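Side-chain contacts in P450 epoxidase (Sorangium cellulosum, PDB 1Q5D), which belongs to the cytochrome P450 family of haem proteins and holds a haem and the ligand EPB in its predominantly helical fold: residues W74-S77 / A78-S81; V191-T195 / K196-A200. All blocks are in the same frame, centred on the assembly; numbering follows the deposited sequence.

In the fold
Both contacts sit where a loop runs into a helix, and both show how the first turn of a helix is tied to the residues leading into it. Interaction 1 comes first along the chain, where the loop after strand 67-68 enters the short helix 77-82; interaction 2 follows much later, where the loop after helix 169-182 enters the long helix 195-218. Their centres lie about 20 Å apart and their nearest atoms about 8 Å, without touching. The side chains of Tyr80 in the first and Val191 in the second lie about 5 and 6 Å from the bound EPB, and thus two helix entries lie near the ligand pocket of this cytochrome P450.

Interaction 1: residues W74-S77 / A78-S81; sequences WESS and AEYS
The six-membered ring of Trp74 meets the CB of Tyr80 at its edge, near the ring plane, with CZ3 4.0 Å from that CB. This is the tightly packed side of a helix start: the chain passes through a type I turn from Trp74 to Ser77 and enters helix 77-82 with Ser76 as its N-cap residue. The Trp74 torsion sets CG beside the carbonyl carbon (chi1 -162°), with the ring near Tyr80 CB and with Ser76 CB 3.5 Å above one of its faces, toward the rim. Glu79 bends at chi2 (-82°), which carries OE2 back to within 3.7 Å of Ser76 CB; its carboxylate plane stands almost perpendicular to the indole, and OE2 also forms a long, weak ion pair with Arg48 NH2. Two backbone bonds start the helix: Tyr80 N donates to Ser76 O at 3.0 Å, and Ser81 N to Ser77 O at 2.7 Å.

The looser side is polar and held by water. One water is hydrogen-bonded to both Ser77 OG and Ser81 OG, bridging two hydroxyls, one helical turn from each other, that do not bond directly. A second water donates to Glu75 O and accepts from Ala78 N at 2.6 Å, serving an amide of the first turn that has the N-cap carbonyl nearby only at a poor angle.

Beyond the turn, the loop residue Trp74 meets Phe308 of strand 304-309, the rings at about 50°, and Glu75 shares backbone hydrogen bonding with Gly323. From the helix, Tyr80 reaches the loop after helix 169-182, where its OH bonds Leu183 O, and helix 88-93, whose Lys91 makes a cation-pi contact with its ring.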
loop_
_atom_site.group_PDB
_atom_site.type_symbol
_atom_site.label_atom_id
_atom_site.label_comp_id
_atom_site.label_asym_id
_atom_site.label_seq_id
_atom_site.Cartn_x
_atom_site.Cartn_y
_atom_site.Cartn_z
ATOM N N TRP A 74 -13.549 15.304 8.685
ATOM C CA TRP A 74 -14.498 14.282 9.128
ATOM C C TRP A 74 -15.390 14.760 10.273
ATOM O O TRP A 74 -14.985 15.566 11.109
ATOM C CB TRP A 74 -13.728 13.045 9.574
ATOM C CG TRP A 74 -14.509 11.791 9.654
ATOM C CD1 TRP A 74 -15.673 11.487 8.998
ATOM C CD2 TRP A 74 -14.174 10.639 10.428
ATOM N NE1 TRP A 74 -16.078 10.213 9.322
ATOM C CE2 TRP A 74 -15.172 9.669 10.199
ATOM C CE3 TRP A 74 -13.118 10.322 11.299
ATOM C CZ2 TRP A 74 -15.150 8.414 10.805
ATOM C CZ3 TRP A 74 -13.103 9.077 11.902
ATOM C CH2 TRP A 74 -14.118 8.140 11.655
ATOM N N GLU A 75 -16.605 14.242 10.310
ATOM C CA GLU A 75 -17.532 14.550 11.383
ATOM C C GLU A 75 -17.058 13.946 12.712
ATOM O O GLU A 75 -17.433 14.422 13.785
ATOM C CB GLU A 75 -18.924 14.037 11.025
ATOM C CG GLU A 75 -18.963 12.588 10.567
ATOM C CD GLU A 75 -20.364 12.126 10.219
ATOM O OE1 GLU A 75 -20.514 11.001 9.692
ATOM O OE2 GLU A 75 -21.322 12.892 10.472
ATOM N N SER A 76 -16.230 12.899 12.639
ATOM C CA SER A 76 -15.689 12.265 13.845
ATOM C C SER A 76 -14.225 12.627 14.063
ATOM O O SER A 76 -13.472 11.875 14.684
ATOM C CB SER A 76 -15.826 10.748 13.772
ATOM O OG SER A 76 -17.171 10.346 13.930
ATOM N N SER A 77 -13.827 13.781 13.548
ATOM C CA SER A 77 -12.454 14.237 13.680
ATOM C C SER A 77 -11.925 14.229 15.121
ATOM O O SER A 77 -10.811 13.769 15.369
ATOM C CB SER A 77 -12.309 15.637 13.092
ATOM O OG SER A 77 -11.043 16.158 13.432
ATOM N N ALA A 78 -12.718 14.750 16.058
ATOM C CA ALA A 78 -12.311 14.866 17.455
ATOM C C ALA A 78 -11.946 13.509 18.013
ATOM O O ALA A 78 -10.880 13.314 18.595
ATOM C CB ALA A 78 -13.448 15.490 18.288
ATOM N N GLU A 79 -12.848 12.562 17.841
ATOM C CA GLU A 79 -12.588 11.206 18.262
ATOM C C GLU A 79 -11.301 10.692 17.561
ATOM O O GLU A 79 -10.450 10.053 18.195
ATOM C CB GLU A 79 -13.840 10.362 17.985
ATOM C CG GLU A 79 -13.682 8.864 18.040
ATOM C CD GLU A 79 -13.113 8.316 16.755
ATOM O OE1 GLU A 79 -11.949 7.889 16.800
ATOM O OE2 GLU A 79 -13.814 8.329 15.716
ATOM N N TYR A 80 -11.127 11.023 16.281
ATOM C CA TYR A 80 -9.962 10.524 15.531
ATOM C C TYR A 80 -8.632 11.140 15.960
ATOM O O TYR A 80 -7.657 10.424 16.172
ATOM C CB TYR A 80 -10.133 10.659 14.008
ATOM C CG TYR A 80 -8.991 10.004 13.248
ATOM C CD1 TYR A 80 -8.754 8.645 13.365
ATOM C CD2 TYR A 80 -8.138 10.749 12.446
ATOM C CE1 TYR A 80 -7.701 8.034 12.685
ATOM C CE2 TYR A 80 -7.073 10.142 11.753
ATOM C CZ TYR A 80 -6.869 8.786 11.878
ATOM O OH TYR A 80 -5.817 8.163 11.213
ATOM N N SER A 81 -8.582 12.462 16.069
ATOM C CA SER A 81 -7.351 13.140 16.490
ATOM C C SER A 81 -6.936 12.722 17.892
ATOM O O SER A 81 -5.753 12.696 18.213
ATOM C CB SER A 81 -7.517 14.662 16.428
ATOM O OG SER A 81 -7.546 15.110 15.090
HETATM O O HOH W 1 -15.262 14.845 15.839
HETATM O O HOH W 2 -8.845 14.141 12.608
#

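Interaction 2: residues V191-T195 / K196-A200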
loop_
_atom_site.group_PDB
_atom_site.type_symbol
_atom_site.label_atom_id
_atom_site.label_comp_id
_atom_site.label_asym_id
_atom_site.label_seq_id
_atom_site.Cartn_x
_atom_site.Cartn_y
_atom_site.Cartn_z
ATOM N N VAL A 191 -9.778 -2.664 13.769
ATOM C CA VAL A 191 -8.327 -2.789 13.733
ATOM C C VAL A 191 -7.961 -4.059 14.502
ATOM O O VAL A 191 -8.365 -4.224 15.654
ATOM C CB VAL A 191 -7.660 -1.546 14.351
ATOM C CG1 VAL A 191 -6.151 -1.725 14.457
ATOM C CG2 VAL A 191 -7.989 -0.318 13.530
ATOM N N ASP A 192 -7.192 -4.944 13.870
ATOM C CA ASP A 192 -7.058 -6.330 14.341
ATOM C C ASP A 192 -5.872 -6.605 15.284
ATOM O O ASP A 192 -5.174 -7.601 15.119
ATOM C CB ASP A 192 -7.002 -7.285 13.134
ATOM C CG ASP A 192 -5.721 -7.120 12.293
ATOM O OD1 ASP A 192 -5.337 -8.104 11.608
ATOM O OD2 ASP A 192 -5.033 -6.066 12.252
ATOM N N GLU A 193 -5.656 -5.737 16.271
ATOM C CA GLU A 193 -4.512 -5.870 17.185
ATOM C C GLU A 193 -4.728 -5.130 18.509
ATOM O O GLU A 193 -5.502 -4.172 18.576
ATOM C CB GLU A 193 -3.200 -5.388 16.525
ATOM C CG GLU A 193 -1.931 -5.816 17.267
ATOM C CD GLU A 193 -0.645 -5.577 16.479
ATOM O OE1 GLU A 193 -0.663 -5.705 15.232
ATOM O OE2 GLU A 193 0.402 -5.268 17.105
ATOM N N GLU A 194 -4.026 -5.579 19.551
ATOM C CA GLU A 194 -4.023 -4.931 20.862
ATOM C C GLU A 194 -3.385 -3.551 20.794
ATOM O O GLU A 194 -2.300 -3.390 20.237
ATOM C CB GLU A 194 -3.255 -5.783 21.877
ATOM C CG GLU A 194 -3.722 -7.227 21.967
ATOM C CD GLU A 194 -3.313 -7.888 23.272
ATOM O OE1 GLU A 194 -2.691 -7.197 24.116
ATOM O OE2 GLU A 194 -3.611 -9.097 23.450
ATOM N N THR A 195 -4.065 -2.564 21.371
ATOM C CA THR A 195 -3.631 -1.174 21.321
ATOM C C THR A 195 -2.241 -0.980 21.908
ATOM O O THR A 195 -1.424 -0.255 21.342
ATOM C CB THR A 195 -4.645 -0.274 22.063
ATOM O OG1 THR A 195 -5.969 -0.567 21.591
ATOM C CG2 THR A 195 -4.446 1.188 21.685
ATOM N N LYS A 196 -1.969 -1.637 23.032
ATOM C CA LYS A 196 -0.677 -1.480 23.707
ATOM C C LYS A 196 0.489 -1.907 22.815
ATOM O O LYS A 196 1.523 -1.250 22.776
ATOM C CB LYS A 196 -0.633 -2.284 25.015
ATOM C CG LYS A 196 -1.579 -1.770 26.117
ATOM C CD LYS A 196 -0.904 -0.802 27.081
ATOM C CE LYS A 196 -1.923 -0.177 28.024
ATOM N NZ LYS A 196 -1.730 -0.622 29.441
ATOM N N THR A 197 0.315 -3.020 22.119
ATOM C CA THR A 197 1.361 -3.545 21.253
ATOM C C THR A 197 1.605 -2.574 20.097
ATOM O O THR A 197 2.748 -2.260 19.775
ATOM C CB THR A 197 0.949 -4.922 20.711
ATOM O OG1 THR A 197 0.646 -5.790 21.810
ATOM C CG2 THR A 197 2.132 -5.604 20.045
ATOM N N LEU A 198 0.516 -2.112 19.491
ATOM C CA LEU A 198 0.563 -1.139 18.408
ATOM C C LEU A 198 1.307 0.111 18.843
ATOM O O LEU A 198 2.198 0.592 18.143
ATOM C CB LEU A 198 -0.859 -0.739 17.983
ATOM C CG LEU A 198 -1.676 -1.694 17.112
ATOM C CD1 LEU A 198 -2.936 -0.961 16.659
ATOM C CD2 LEU A 198 -0.867 -2.171 15.925
ATOM N N VAL A 199 0.927 0.644 20.005
ATOM C CA VAL A 199 1.517 1.879 20.495
ATOM C C VAL A 199 3.005 1.699 20.843
ATOM O O VAL A 199 3.817 2.605 20.623
ATOM C CB VAL A 199 0.709 2.451 21.692
ATOM C CG1 VAL A 199 1.462 3.589 22.378
ATOM C CG2 VAL A 199 -0.658 2.921 21.224
ATOM N N ALA A 200 3.365 0.523 21.356
ATOM C CA ALA A 200 4.763 0.254 21.671
ATOM C C ALA A 200 5.615 0.313 20.399
ATOM O O ALA A 200 6.618 1.016 20.357
ATOM C CB ALA A 200 4.912 -1.109 22.338
#
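Leu198 N and Thr197 N both point to the carbonyl oxygen of Glu194, the N-cap residue of helix 195-218, the first through a bond of 3.2 Å and the second through a weak one, while Val199 N takes Thr195 O at 2.9 Å. The side chains leading into the helix lie against this first turn.

Leu198 carries most of that packing. Its first torsion swings CG beside its own backbone N (chi1 -77°), and the branching at CG lets the two methyls reach different residues of the incoming loop. CD1 meets Val191 CG1 at 4.0 Å, the side chains crossing at a slant. CD2 instead rests against the Glu193 chain, 3.5 Å from its CD, and is touched by CB, CG and the carboxylate. With CG anti to the backbone N (chi1 -165°), the extended chain of Glu193 crosses the leucine at a slant, and its OE2 reaches Thr197 CG2, 3.4 Å away. Here an acidic group lies on methyl groups; Arg181 forms a long, weak ion pair with its other oxygen, OE1. On another side of the helix Thr195 and Val199, four residues apart, lie side by side and point the same way, their CG2 methyls 4.2 Å apart. Glu194 makes a slighter contact, CB to Thr197 OG1.

Leu198 is the buried residue of an otherwise largely exposed contact, and it also packs on Ala178 and Arg181 of helix 169-182. NE of the same arginine makes a salt bridge to OD2 of Asp192, at the centre of an inverse gamma turn, while Thr195 and Val199 touch Ile84 and Glu86 in the loop between helices 77-82 and 88-93.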